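Local atomic coordinates of CREG-like beta-barrel domain-containing protein (Agrobacterium tumefaciens, PDB entry 3DNH), a protein that is of unknown function but has a CREG-like split beta-barrel related to pyridoxamine 5'-phosphate oxidases, a family grouped with FMN-binding proteins. Residues D34-S39 with V91-F96; L47-G52 with M83-R88. All blocks are in the same frame, centred on the assembly; numbering follows the deposited sequence. Where two conformers were deposited one is given.

Contact 1 of 2, residues D34-S39 with V91-F96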
loop_
_atom_site.group_PDB
_atom_site.type_symbol
_atom_site.label_atom_id
_atom_site.label_comp_id
_atom_site.label_asym_id
_atom_site.label_seq_id
_atom_site.Cartn_x
_atom_site.Cartn_y
_atom_site.Cartn_z
ATOM N N ASP A 34 10.901 -12.798 -3.919
ATOM C CA ASP A 34 11.432 -11.533 -4.418
ATOM C C ASP A 34 10.638 -10.363 -3.898
ATOM O O ASP A 34 11.217 -9.385 -3.445
ATOM C CB ASP A 34 11.455 -11.494 -5.944
ATOM C CG ASP A 34 12.567 -10.615 -6.477
ATOM O OD1 ASP A 34 13.734 -10.782 -6.029
ATOM O OD2 ASP A 34 12.282 -9.773 -7.361
ATOM N N VAL A 35 9.313 -10.469 -3.924
ATOM C CA VAL A 35 8.449 -9.418 -3.333
ATOM C C VAL A 35 8.710 -9.303 -1.846
ATOM O O VAL A 35 8.706 -8.191 -1.265
ATOM C CB VAL A 35 6.935 -9.727 -3.545
ATOM C CG1 VAL A 35 6.061 -8.677 -2.854
ATOM C CG2 VAL A 35 6.610 -9.769 -5.037
ATOM N N LEU A 36 8.872 -10.459 -1.206
ATOM C CA LEU A 36 9.151 -10.489 0.203
ATOM C C LEU A 36 10.387 -9.652 0.553
ATOM O O LEU A 36 10.355 -8.847 1.516
ATOM C CB LEU A 36 9.339 -11.908 0.703
ATOM C CG LEU A 36 9.769 -12.109 2.158
ATOM C CD1 LEU A 36 8.694 -11.756 3.157
ATOM C CD2 LEU A 36 10.186 -13.600 2.276
ATOM N N HIS A 37 11.437 -9.819 -0.230
ATOM C CA HIS A 37 12.710 -9.219 0.118
ATOM C C HIS A 37 12.899 -7.785 -0.363
ATOM O O HIS A 37 13.828 -7.088 0.088
ATOM C CB HIS A 37 13.863 -10.107 -0.346
ATOM C CG HIS A 37 14.101 -11.304 0.552
ATOM N ND1 HIS A 37 15.051 -11.304 1.554
ATOM C CD2 HIS A 37 13.511 -12.527 0.598
ATOM C CE1 HIS A 37 15.020 -12.466 2.199
ATOM N NE2 HIS A 37 14.099 -13.227 1.632
ATOM N N THR A 38 12.074 -7.371 -1.311
ATOM C CA THR A 38 12.317 -6.114 -1.994
ATOM C C THR A 38 11.161 -5.132 -1.828
ATOM O O THR A 38 11.122 -4.099 -2.516
ATOM C CB THR A 38 12.662 -6.304 -3.511
ATOM O OG1 THR A 38 11.567 -6.958 -4.192
ATOM C CG2 THR A 38 13.956 -7.122 -3.703
ATOM N N SER A 39 10.228 -5.435 -0.945
ATOM C CA SER A 39 9.125 -4.470 -0.675
ATOM C C SER A 39 9.375 -3.649 0.592
ATOM O O SER A 39 9.562 -4.226 1.660
ATOM C CB SER A 39 7.753 -5.195 -0.620
ATOM O OG SER A 39 7.560 -5.937 -1.841
ATOM N N VAL A 91 -0.734 -8.860 6.111
ATOM C CA VAL A 91 0.054 -7.811 5.428
ATOM C C VAL A 91 0.065 -8.072 3.937
ATOM O O VAL A 91 -0.006 -9.229 3.521
ATOM C CB VAL A 91 1.535 -7.709 5.934
ATOM C CG1 VAL A 91 1.582 -7.412 7.396
ATOM C CG2 VAL A 91 2.303 -9.018 5.659
ATOM N N THR A 92 0.082 -7.005 3.148
ATOM C CA THR A 92 0.292 -7.152 1.719
ATOM C C THR A 92 1.515 -6.355 1.367
ATOM O O THR A 92 1.598 -5.168 1.640
ATOM C CB THR A 92 -0.916 -6.766 0.867
ATOM O OG1 THR A 92 -2.011 -7.618 1.236
ATOM C CG2 THR A 92 -0.624 -6.934 -0.687
ATOM N N LEU A 93 2.472 -7.062 0.781
ATOM C CA LEU A 93 3.680 -6.477 0.285
ATOM C C LEU A 93 3.612 -6.353 -1.227
ATOM O O LEU A 93 3.158 -7.275 -1.922
ATOM C CB LEU A 93 4.849 -7.336 0.718
ATOM C CG LEU A 93 5.342 -7.134 2.149
ATOM C CD1 LEU A 93 4.288 -7.549 3.173
ATOM C CD2 LEU A 93 6.604 -8.016 2.343
ATOM N N ALA A 94 4.058 -5.210 -1.753
ATOM C CA ALA A 94 4.118 -5.044 -3.200
ATOM C C ALA A 94 5.233 -4.060 -3.567
ATOM O O ALA A 94 5.564 -3.208 -2.729
ATOM C CB ALA A 94 2.782 -4.573 -3.727
ATOM N N PRO A 95 5.827 -4.173 -4.788
ATOM C CA PRO A 95 6.730 -3.102 -5.268
ATOM C C PRO A 95 5.884 -1.849 -5.596
ATOM O O PRO A 95 5.732 -1.499 -6.771
ATOM C CB PRO A 95 7.345 -3.697 -6.552
ATOM C CG PRO A 95 6.291 -4.666 -7.058
ATOM C CD PRO A 95 5.713 -5.271 -5.788
ATOM N N PHE A 96 5.305 -1.224 -4.560
ATOM C CA PHE A 96 4.360 -0.114 -4.759
ATOM C C PHE A 96 4.945 1.087 -5.507
ATOM O O PHE A 96 4.223 1.792 -6.234
ATOM C CB PHE A 96 3.844 0.388 -3.427
ATOM C CG PHE A 96 2.873 -0.510 -2.788
ATOM C CD1 PHE A 96 1.634 -0.711 -3.346
ATOM C CD2 PHE A 96 3.198 -1.164 -1.597
ATOM C CE1 PHE A 96 0.722 -1.567 -2.719
ATOM C CE2 PHE A 96 2.295 -1.997 -0.964
ATOM C CZ PHE A 96 1.062 -2.204 -1.516
#

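Contact 2 of 2, residues L47-G52 with M83-R88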
loop_
_atom_site.group_PDB
_atom_site.type_symbol
_atom_site.label_atom_id
_atom_site.label_comp_id
_atom_site.label_asym_id
_atom_site.label_seq_id
_atom_site.Cartn_x
_atom_site.Cartn_y
_atom_site.Cartn_z
ATOM N N LEU A 47 -7.553 -6.276 13.718
ATOM C CA LEU A 47 -8.984 -6.429 14.027
ATOM C C LEU A 47 -9.431 -5.520 15.164
ATOM O O LEU A 47 -8.780 -5.440 16.214
ATOM C CB LEU A 47 -9.340 -7.894 14.360
ATOM C CG LEU A 47 -9.162 -9.017 13.312
ATOM C CD1 LEU A 47 -9.383 -10.396 13.978
ATOM C CD2 LEU A 47 -10.111 -8.857 12.108
ATOM N N ASP A 48 -10.561 -4.850 14.965
ATOM C CA ASP A 48 -11.120 -4.040 16.010
ATOM C C ASP A 48 -11.735 -4.929 17.095
ATOM O O ASP A 48 -12.523 -5.835 16.799
ATOM C CB ASP A 48 -12.111 -3.039 15.468
ATOM C CG ASP A 48 -12.514 -2.019 16.507
ATOM O OD1 ASP A 48 -13.360 -2.350 17.375
ATOM O OD2 ASP A 48 -11.965 -0.895 16.475
ATOM N N PRO A 49 -11.350 -4.690 18.365
ATOM C CA PRO A 49 -11.831 -5.530 19.480
ATOM C C PRO A 49 -13.329 -5.501 19.790
ATOM O O PRO A 49 -13.823 -6.432 20.430
ATOM C CB PRO A 49 -11.027 -5.037 20.676
ATOM C CG PRO A 49 -10.506 -3.727 20.310
ATOM C CD PRO A 49 -10.389 -3.671 18.816
ATOM N N VAL A 50 -14.039 -4.436 19.412
ATOM C CA VAL A 50 -15.468 -4.299 19.743
ATOM C C VAL A 50 -16.324 -4.543 18.503
ATOM O O VAL A 50 -17.283 -5.316 18.531
ATOM C CB VAL A 50 -15.824 -2.880 20.352
ATOM C CG1 VAL A 50 -17.320 -2.749 20.662
ATOM C CG2 VAL A 50 -15.009 -2.580 21.613
ATOM N N SER A 51 -15.958 -3.883 17.407
ATOM C CA SER A 51 -16.809 -3.851 16.222
ATOM C C SER A 51 -16.619 -5.081 15.352
ATOM O O SER A 51 -17.525 -5.489 14.653
ATOM C CB SER A 51 -16.572 -2.572 15.420
ATOM O OG SER A 51 -15.242 -2.538 14.913
ATOM N N GLY A 52 -15.428 -5.656 15.390
ATOM C CA GLY A 52 -15.124 -6.859 14.621
ATOM C C GLY A 52 -14.739 -6.519 13.195
ATOM O O GLY A 52 -14.303 -7.394 12.448
HETATM N N MSE A 83 -3.757 -5.020 17.980
HETATM C CA MSE A 83 -2.816 -6.121 18.127
HETATM C C MSE A 83 -2.584 -6.587 19.581
HETATM O O MSE A 83 -2.374 -7.770 19.805
HETATM C CB MSE A 83 -1.490 -5.781 17.437
HETATM C CG MSE A 83 -1.593 -5.789 15.912
HETATM SE SE MSE A 83 0.113 -5.522 14.988
HETATM C CE MSE A 83 0.414 -3.590 15.367
ATOM N N GLU A 84 -2.653 -5.675 20.559
ATOM C CA GLU A 84 -2.684 -6.077 21.990
ATOM C C GLU A 84 -3.885 -6.980 22.251
ATOM O O GLU A 84 -3.759 -8.036 22.857
ATOM C CB GLU A 84 -2.804 -4.879 22.952
ATOM C CG GLU A 84 -1.517 -4.203 23.406
ATOM C CD GLU A 84 -0.334 -5.168 23.653
ATOM O OE1 GLU A 84 -0.065 -5.512 24.831
ATOM O OE2 GLU A 84 0.348 -5.558 22.659
ATOM N N THR A 85 -5.048 -6.541 21.789
ATOM C CA THR A 85 -6.308 -7.250 22.019
ATOM C C THR A 85 -6.418 -8.599 21.261
ATOM O O THR A 85 -6.979 -9.548 21.803
ATOM C CB THR A 85 -7.531 -6.333 21.738
ATOM O OG1 THR A 85 -7.530 -5.898 20.376
ATOM C CG2 THR A 85 -7.509 -5.091 22.646
ATOM N N ASP A 86 -5.854 -8.681 20.043
ATOM C CA ASP A 86 -5.980 -9.845 19.152
ATOM C C ASP A 86 -4.822 -9.795 18.145
ATOM O O ASP A 86 -4.721 -8.846 17.338
ATOM C CB ASP A 86 -7.330 -9.779 18.419
ATOM C CG ASP A 86 -7.639 -11.025 17.580
ATOM O OD1 ASP A 86 -6.731 -11.689 17.037
ATOM O OD2 ASP A 86 -8.845 -11.322 17.442
ATOM N N ALA A 87 -3.957 -10.813 18.182
ATOM C CA ALA A 87 -2.713 -10.773 17.394
ATOM C C ALA A 87 -2.869 -11.187 15.923
ATOM O O ALA A 87 -1.905 -11.124 15.183
ATOM C CB ALA A 87 -1.593 -11.613 18.085
ATOM N N ARG A 88 -4.059 -11.621 15.501
ATOM C CA ARG A 88 -4.289 -12.022 14.110
ATOM C C ARG A 88 -4.205 -10.806 13.181
ATOM O O ARG A 88 -4.927 -9.803 13.364
ATOM C CB ARG A 88 -5.636 -12.725 13.944
ATOM C CG ARG A 88 -5.703 -14.036 14.698
ATOM C CD ARG A 88 -7.044 -14.676 14.507
ATOM N NE ARG A 88 -8.089 -13.932 15.181
ATOM C CZ ARG A 88 -9.385 -14.224 15.109
ATOM N NH1 ARG A 88 -10.246 -13.488 15.779
ATOM N NH2 ARG A 88 -9.820 -15.241 14.371
HETATM O O HOH W 1 -5.568 -7.591 15.231
HETATM O O HOH W 2 -8.723 -6.881 18.346
#

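Contact 1 of 2, residues D34-S39 with V91-F96
Val35, Leu36 and Ser39 pack against Leu93, Ala94 and Pro95 in a buried helix-on-barrel contact, where the C-terminal part of helix 28-38 meets the end of strand 88-93 in the closed antiparallel barrel of the CREG-like fold. No hydrogen bond joins the segments, so the evidence is van der Waals fit: 248 Å² is buried and the backbones come closest at Ser39 and Pro95, whose CA atoms are 5.4 Å apart. One branch of Val35 does the touching. CG1 lies anti to the backbone N (chi1 177°), which brings it to 3.4 Å from the carbonyl O of Leu93 and to 4.0 Å from Leu93 CB. The Leu93 side chain meets the helix end at two points: its CB meets Ser39 CB at 3.8 Å, while CD2 comes to 3.9 Å from the carbonyl O of Leu36. Leu107 of strand 106-115 also touches Val35 and Leu36, extending the apolar layer to the adjacent strand. Pro95 centres an inverse gamma turn that carries the chain out of the strand. Just beyond it, Phe96 meets Phe96 of the second subunit, the ring planes about 35° apart. The Ser39 hydroxyl is held back toward the helix: OG donates to Val35 O at 2.6 Å, 18° from that carbonyl's plane, while resting 3.5 Å from Ala94 C.

Contact 2 of 2, residues L47-G52 with M83-R88
Leu47 and Pro49 of the loop after strand 41-47 meet Thr85 at the end of helix 78-85 and Asp86 and Arg88 just beyond it, a surface contact whose polar links between the segments run through water. Van der Waals contact has two centres. The Leu47 branch ending in CD1 crosses an ion pair, 3.6 Å from Asp86 OD2 and 3.7 Å from Arg88 NH1, oblique to the guanidinium. Pro49 lies at about a right angle to Thr85, its CB 3.6 Å from Thr85 OG1.

The charged group is internal to 83-88. Arg88 grips the Asp86 carboxylate side-on, NE to OD1 and NH1 to OD2 (3.1 Å), both in the guanidinium plane within 4° and both on syn lone pairs. Arg88 N reaches OD1 on its anti side, closing an Asx turn, so three N-H groups fix the carboxylate. The bend at chi3 (-69°) folds the guanidinium back to it.

Two waters bridge the segments. One accepts from Leu47 N and donates to Asp86 O (2.6 Å) and Arg88 O; the other donates to Leu47 O and to Thr85 OG1 (2.6 Å), a hydroxyl also bonded to Asn82 O. Within the loop, Asp48 OD1 receives Val50 N, an Asx turn, and Ser51 N, which makes the wider Asx motif, from opposite faces of its plane.

The second subunit adds Tyr53, in a cation-pi contact with Arg88, and Leu47, packed on its counterpart. The contact thus ties the 41-47 to 54-63 connection to the junction of helix 78-85 with strand 88-93.

Contact 1 and contact 2 have centres about 25 Å apart and share no direct touch; they lie at the two ends of strand 88-93, which pairs with strand 41-47 (Thr92 with Ala43) where the barrel closes. Along the chain the order is 34-39, 47-52, 83-88 and 91-96, so contact 2 falls between the two halves of contact 1. Strand 88-93 runs from contact 2 to the buried contact 1, and strand 41-47 leads from the helix 28-38 side to the loop. The centre of contact 1 lies about 8 Å from the chain centre, that of contact 2 about 24 Å. Both reach the second subunit, so subunit contacts occur near both ends of strand 88-93.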